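2-keto-3-deoxygluconate kinase (Thermotoga maritima, PDB 2AFB) probably phosphorylates 2-keto-3-deoxygluconate, as a sugar kinase of the pfkB family within the ribokinase clan. Local coordinates at residues N167-Y179 with Y199-V213. Residues are numbered along the deposited sequence; the frame is centred on the assembly and turned at random.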
loop_
_atom_site.group_PDB
_atom_site.type_symbol
_atom_site.label_atom_id
_atom_site.label_comp_id
_atom_site.label_asym_id
_atom_site.label_seq_id
_atom_site.Cartn_x
_atom_site.Cartn_y
_atom_site.Cartn_z
ATOM N N ASN A 167 -2.853 28.000 39.896
ATOM C CA ASN A 167 -2.603 28.170 41.325
ATOM C C ASN A 167 -3.704 28.977 41.971
ATOM O O ASN A 167 -4.117 28.661 43.068
ATOM C CB ASN A 167 -1.266 28.862 41.538
ATOM C CG ASN A 167 -0.946 29.088 42.995
ATOM O OD1 ASN A 167 -0.856 28.138 43.773
ATOM N ND2 ASN A 167 -0.730 30.339 43.362
ATOM N N GLU A 168 -4.161 30.030 41.294
ATOM C CA GLU A 168 -5.309 30.813 41.778
ATOM C C GLU A 168 -6.538 29.921 41.945
ATOM O O GLU A 168 -7.256 30.052 42.917
ATOM C CB GLU A 168 -5.623 31.966 40.809
ATOM C CG GLU A 168 -7.023 32.616 40.937
ATOM C CD GLU A 168 -7.471 33.314 39.632
ATOM O OE1 GLU A 168 -6.597 33.734 38.812
ATOM O OE2 GLU A 168 -8.708 33.409 39.425
ATOM N N LYS A 169 -6.758 28.999 41.006
ATOM C CA LYS A 169 -7.990 28.181 40.975
ATOM C C LYS A 169 -7.880 26.867 41.765
ATOM O O LYS A 169 -8.857 26.124 41.905
ATOM C CB LYS A 169 -8.406 27.895 39.539
ATOM C CG LYS A 169 -8.990 29.093 38.838
ATOM C CD LYS A 169 -9.429 28.747 37.469
ATOM C CE LYS A 169 -9.952 29.957 36.713
ATOM N NZ LYS A 169 -11.269 30.395 37.251
ATOM N N GLY A 170 -6.697 26.595 42.292
ATOM C CA GLY A 170 -6.452 25.369 43.071
ATOM C C GLY A 170 -6.392 24.120 42.190
ATOM O O GLY A 170 -6.676 23.030 42.635
ATOM N N VAL A 171 -6.015 24.298 40.934
ATOM C CA VAL A 171 -5.928 23.206 39.986
ATOM C C VAL A 171 -4.627 22.419 40.237
ATOM O O VAL A 171 -3.569 23.025 40.390
ATOM C CB VAL A 171 -5.962 23.777 38.557
ATOM C CG1 VAL A 171 -5.789 22.674 37.482
ATOM C CG2 VAL A 171 -7.247 24.548 38.338
ATOM N N THR A 172 -4.709 21.081 40.269
ATOM C CA THR A 172 -3.540 20.225 40.372
ATOM C C THR A 172 -2.732 20.321 39.110
ATOM O O THR A 172 -3.292 20.283 38.004
ATOM C CB THR A 172 -3.883 18.749 40.635
ATOM O OG1 THR A 172 -4.646 18.651 41.849
ATOM C CG2 THR A 172 -2.589 17.967 40.827
ATOM N N VAL A 173 -1.415 20.462 39.305
ATOM C CA VAL A 173 -0.462 20.702 38.249
ATOM C C VAL A 173 0.573 19.577 38.229
ATOM O O VAL A 173 1.223 19.304 39.236
ATOM C CB VAL A 173 0.262 22.059 38.421
ATOM C CG1 VAL A 173 1.424 22.187 37.485
ATOM C CG2 VAL A 173 -0.698 23.227 38.239
ATOM N N SER A 174 0.703 18.930 37.066
ATOM C CA SER A 174 1.800 18.034 36.800
ATOM C C SER A 174 2.744 18.592 35.709
ATOM O O SER A 174 2.353 19.364 34.814
ATOM C CB SER A 174 1.282 16.638 36.411
ATOM O OG SER A 174 0.620 16.684 35.173
ATOM N N CYS A 175 3.992 18.143 35.798
ATOM C CA CYS A 175 5.030 18.428 34.824
ATOM C C CYS A 175 5.832 17.156 34.535
ATOM O O CYS A 175 6.333 16.529 35.452
ATOM C CB CYS A 175 5.978 19.493 35.370
ATOM S SG CYS A 175 7.382 19.935 34.296
ATOM N N ASP A 176 5.944 16.794 33.272
ATOM C CA ASP A 176 6.953 15.828 32.818
ATOM C C ASP A 176 8.186 16.617 32.331
ATOM O O ASP A 176 8.102 17.343 31.364
ATOM C CB ASP A 176 6.383 14.955 31.671
ATOM C CG ASP A 176 7.348 13.830 31.210
ATOM O OD1 ASP A 176 8.595 13.918 31.458
ATOM O OD2 ASP A 176 6.835 12.858 30.576
ATOM N N LEU A 177 9.320 16.452 33.006
ATOM C CA LEU A 177 10.474 17.274 32.764
ATOM C C LEU A 177 10.979 17.176 31.328
ATOM O O LEU A 177 11.396 18.183 30.770
ATOM C CB LEU A 177 11.606 16.945 33.740
ATOM C CG LEU A 177 11.396 17.183 35.233
ATOM C CD1 LEU A 177 12.702 16.763 35.941
ATOM C CD2 LEU A 177 11.095 18.630 35.524
ATOM N N ASN A 178 10.932 15.999 30.726
ATOM C CA ASN A 178 11.271 15.859 29.303
ATOM C C ASN A 178 12.466 16.702 28.817
ATOM O O ASN A 178 12.322 17.513 27.886
ATOM C CB ASN A 178 10.048 16.241 28.446
ATOM C CG ASN A 178 9.223 15.053 28.024
ATOM O OD1 ASN A 178 9.720 13.928 27.882
ATOM N ND2 ASN A 178 7.944 15.301 27.811
ATOM N N TYR A 179 13.621 16.546 29.452
ATOM C CA TYR A 179 14.815 17.258 29.011
ATOM C C TYR A 179 15.221 16.782 27.617
ATOM O O TYR A 179 15.347 15.589 27.378
ATOM C CB TYR A 179 16.027 17.096 29.941
ATOM C CG TYR A 179 17.248 17.856 29.431
ATOM C CD1 TYR A 179 17.269 19.248 29.403
ATOM C CD2 TYR A 179 18.359 17.182 28.909
ATOM C CE1 TYR A 179 18.380 19.952 28.915
ATOM C CE2 TYR A 179 19.453 17.876 28.398
ATOM C CZ TYR A 179 19.460 19.256 28.397
ATOM O OH TYR A 179 20.565 19.930 27.901
ATOM N N TYR A 199 5.020 25.780 41.368
ATOM C CA TYR A 199 3.642 25.517 40.965
ATOM C C TYR A 199 3.305 24.045 40.753
ATOM O O TYR A 199 2.156 23.733 40.522
ATOM C CB TYR A 199 3.352 26.226 39.652
ATOM C CG TYR A 199 3.525 27.714 39.694
ATOM C CD1 TYR A 199 2.589 28.520 40.321
ATOM C CD2 TYR A 199 4.611 28.326 39.071
ATOM C CE1 TYR A 199 2.737 29.921 40.348
ATOM C CE2 TYR A 199 4.764 29.718 39.076
ATOM C CZ TYR A 199 3.826 30.512 39.717
ATOM O OH TYR A 199 3.986 31.900 39.734
ATOM N N VAL A 200 4.288 23.152 40.809
ATOM C CA VAL A 200 4.074 21.766 40.390
ATOM C C VAL A 200 3.790 20.868 41.577
ATOM O O VAL A 200 4.541 20.884 42.543
ATOM C CB VAL A 200 5.297 21.230 39.624
ATOM C CG1 VAL A 200 5.152 19.743 39.304
ATOM C CG2 VAL A 200 5.508 22.036 38.326
ATOM N N ASP A 201 2.734 20.067 41.485
ATOM C CA ASP A 201 2.351 19.104 42.558
ATOM C C ASP A 201 2.841 17.656 42.328
ATOM O O ASP A 201 3.162 16.924 43.262
ATOM C CB ASP A 201 0.814 19.091 42.694
ATOM C CG ASP A 201 0.239 20.484 42.944
ATOM O OD1 ASP A 201 0.569 21.074 43.993
ATOM O OD2 ASP A 201 -0.500 21.010 42.078
ATOM N N VAL A 202 2.883 17.268 41.062
ATOM C CA VAL A 202 3.215 15.914 40.623
ATOM C C VAL A 202 4.320 16.013 39.565
ATOM O O VAL A 202 4.117 16.635 38.520
ATOM C CB VAL A 202 1.989 15.265 39.993
ATOM C CG1 VAL A 202 2.348 13.839 39.460
ATOM C CG2 VAL A 202 0.817 15.266 40.994
ATOM N N LEU A 203 5.456 15.373 39.848
ATOM C CA LEU A 203 6.628 15.334 38.944
ATOM C C LEU A 203 6.697 14.014 38.240
ATOM O O LEU A 203 6.541 12.950 38.865
ATOM C CB LEU A 203 7.921 15.500 39.746
ATOM C CG LEU A 203 9.177 15.715 38.904
ATOM C CD1 LEU A 203 9.184 17.098 38.285
ATOM C CD2 LEU A 203 10.426 15.543 39.764
ATOM N N ILE A 204 6.901 14.088 36.930
ATOM C CA ILE A 204 7.090 12.929 36.080
ATOM C C ILE A 204 8.460 13.142 35.425
ATOM O O ILE A 204 8.768 14.251 34.954
ATOM C CB ILE A 204 5.947 12.809 35.041
ATOM C CG1 ILE A 204 4.632 12.609 35.782
ATOM C CG2 ILE A 204 6.190 11.665 34.121
ATOM C CD1 ILE A 204 3.455 13.239 35.114
ATOM N N ALA A 205 9.288 12.107 35.465
ATOM C CA ALA A 205 10.663 12.208 34.990
ATOM C C ALA A 205 11.314 10.845 34.770
ATOM O O ALA A 205 10.732 9.800 35.071
ATOM C CB ALA A 205 11.478 12.983 35.986
ATOM N N ASN A 206 12.524 10.888 34.224
ATOM C CA ASN A 206 13.481 9.795 34.298
ATOM C C ASN A 206 14.721 10.345 34.981
ATOM O O ASN A 206 14.740 11.532 35.406
ATOM C CB ASN A 206 13.763 9.180 32.916
ATOM C CG ASN A 206 14.309 10.174 31.897
ATOM O OD1 ASN A 206 14.953 11.161 32.236
ATOM N ND2 ASN A 206 14.020 9.916 30.631
ATOM N N GLU A 207 15.739 9.499 35.144
ATOM C CA GLU A 207 16.909 9.903 35.939
ATOM C C GLU A 207 17.698 11.029 35.270
ATOM O O GLU A 207 18.121 11.965 35.950
ATOM C CB GLU A 207 17.832 8.717 36.295
ATOM C CG GLU A 207 18.737 8.180 35.168
ATOM C CD GLU A 207 20.112 7.764 35.673
ATOM O OE1 GLU A 207 20.440 6.561 35.626
ATOM O OE2 GLU A 207 20.861 8.646 36.127
ATOM N N GLU A 208 17.863 10.955 33.955
ATOM C CA GLU A 208 18.524 12.024 33.225
ATOM C C GLU A 208 17.792 13.360 33.445
ATOM O O GLU A 208 18.428 14.355 33.776
ATOM C CB GLU A 208 18.603 11.689 31.714
ATOM C CG GLU A 208 19.414 12.698 30.834
ATOM N N ASP A 209 16.469 13.379 33.259
ATOM C CA ASP A 209 15.685 14.591 33.426
ATOM C C ASP A 209 16.013 15.241 34.798
ATOM O O ASP A 209 16.225 16.434 34.897
ATOM C CB ASP A 209 14.155 14.335 33.347
ATOM C CG ASP A 209 13.625 13.892 31.974
ATOM O OD1 ASP A 209 14.213 14.200 30.888
ATOM O OD2 ASP A 209 12.530 13.246 32.003
ATOM N N ILE A 210 16.079 14.451 35.859
ATOM C CA ILE A 210 16.315 14.997 37.203
ATOM C C ILE A 210 17.735 15.510 37.379
ATOM O O ILE A 210 17.915 16.553 37.988
ATOM C CB ILE A 210 16.004 13.962 38.290
ATOM C CG1 ILE A 210 14.533 13.512 38.174
ATOM C CG2 ILE A 210 16.339 14.496 39.717
ATOM C CD1 ILE A 210 14.129 12.439 39.137
ATOM N N GLU A 211 18.740 14.792 36.892
ATOM C CA GLU A 211 20.122 15.295 36.961
ATOM C C GLU A 211 20.186 16.604 36.190
ATOM O O GLU A 211 20.656 17.592 36.714
ATOM C CB GLU A 211 21.146 14.297 36.408
ATOM N N LYS A 212 19.678 16.623 34.967
ATOM C CA LYS A 212 19.863 17.765 34.074
ATOM C C LYS A 212 19.041 18.972 34.469
ATOM O O LYS A 212 19.566 20.077 34.549
ATOM C CB LYS A 212 19.506 17.422 32.626
ATOM C CG LYS A 212 20.495 16.501 31.899
ATOM C CD LYS A 212 21.878 17.133 31.741
ATOM C CE LYS A 212 22.754 16.369 30.711
ATOM N NZ LYS A 212 24.200 16.512 31.070
ATOM N N VAL A 213 17.746 18.775 34.664
ATOM C CA VAL A 213 16.854 19.908 34.865
ATOM C C VAL A 213 16.831 20.382 36.309
ATOM O O VAL A 213 16.602 21.544 36.565
ATOM C CB VAL A 213 15.416 19.584 34.423
ATOM C CG1 VAL A 213 14.490 20.780 34.679
ATOM C CG2 VAL A 213 15.399 19.209 32.962
HETATM O O HOH W 1 10.399 12.202 30.921
HETATM O O HOH W 2 12.752 12.740 28.978
HETATM O O HOH W 3 16.492 13.406 29.313
#
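Ser-174, Cys-175 and Asp-176 pair in parallel with Val-202, Leu-203 and Ile-204, the two strands of a beta-alpha-beta unit in the central sheet of this ribokinase-like fold; helix 186-196 makes the crossover. Backbone bonds run up the ladder to Leu-177 N, which donates to Ile-204 O. At the start of the ladder Val-173 O takes two donors, Asp-201 N at 2.8 Å and Val-202 N, while Asp-201 OD2 returns its anti lone pair to Val-173 N (3.0 Å). The packing is tightest round Leu-177: CD2 lies 3.7 Å from Leu-203 CD1, CD1 faces Ala-205 CB, and Met-193 of the crossover helix adds to the cover. Further on the contact turns polar and partly exposed: waters gather round the buried Asp-209 carboxylate, while Tyr-179 lays one ring face on Lys-212, whose CB stands 4.0 Å from the ring centroid, 18° off the normal. Asp-209 ties this end together: with CG beside its own backbone N (chi1 -67°), the carboxylate reaches back over the helix start, where Asp-209 and Asn-206 form a capping box. A leucine in its place would probably leave Tyr-179 N and Asn-206 N without their acceptors and free the turn to shift. Water 3 bridges Asp-209 OD1 and Tyr-179 O, and Tyr-179 N meets that same OD1 at 2.8 Å, from well above the carboxylate plane.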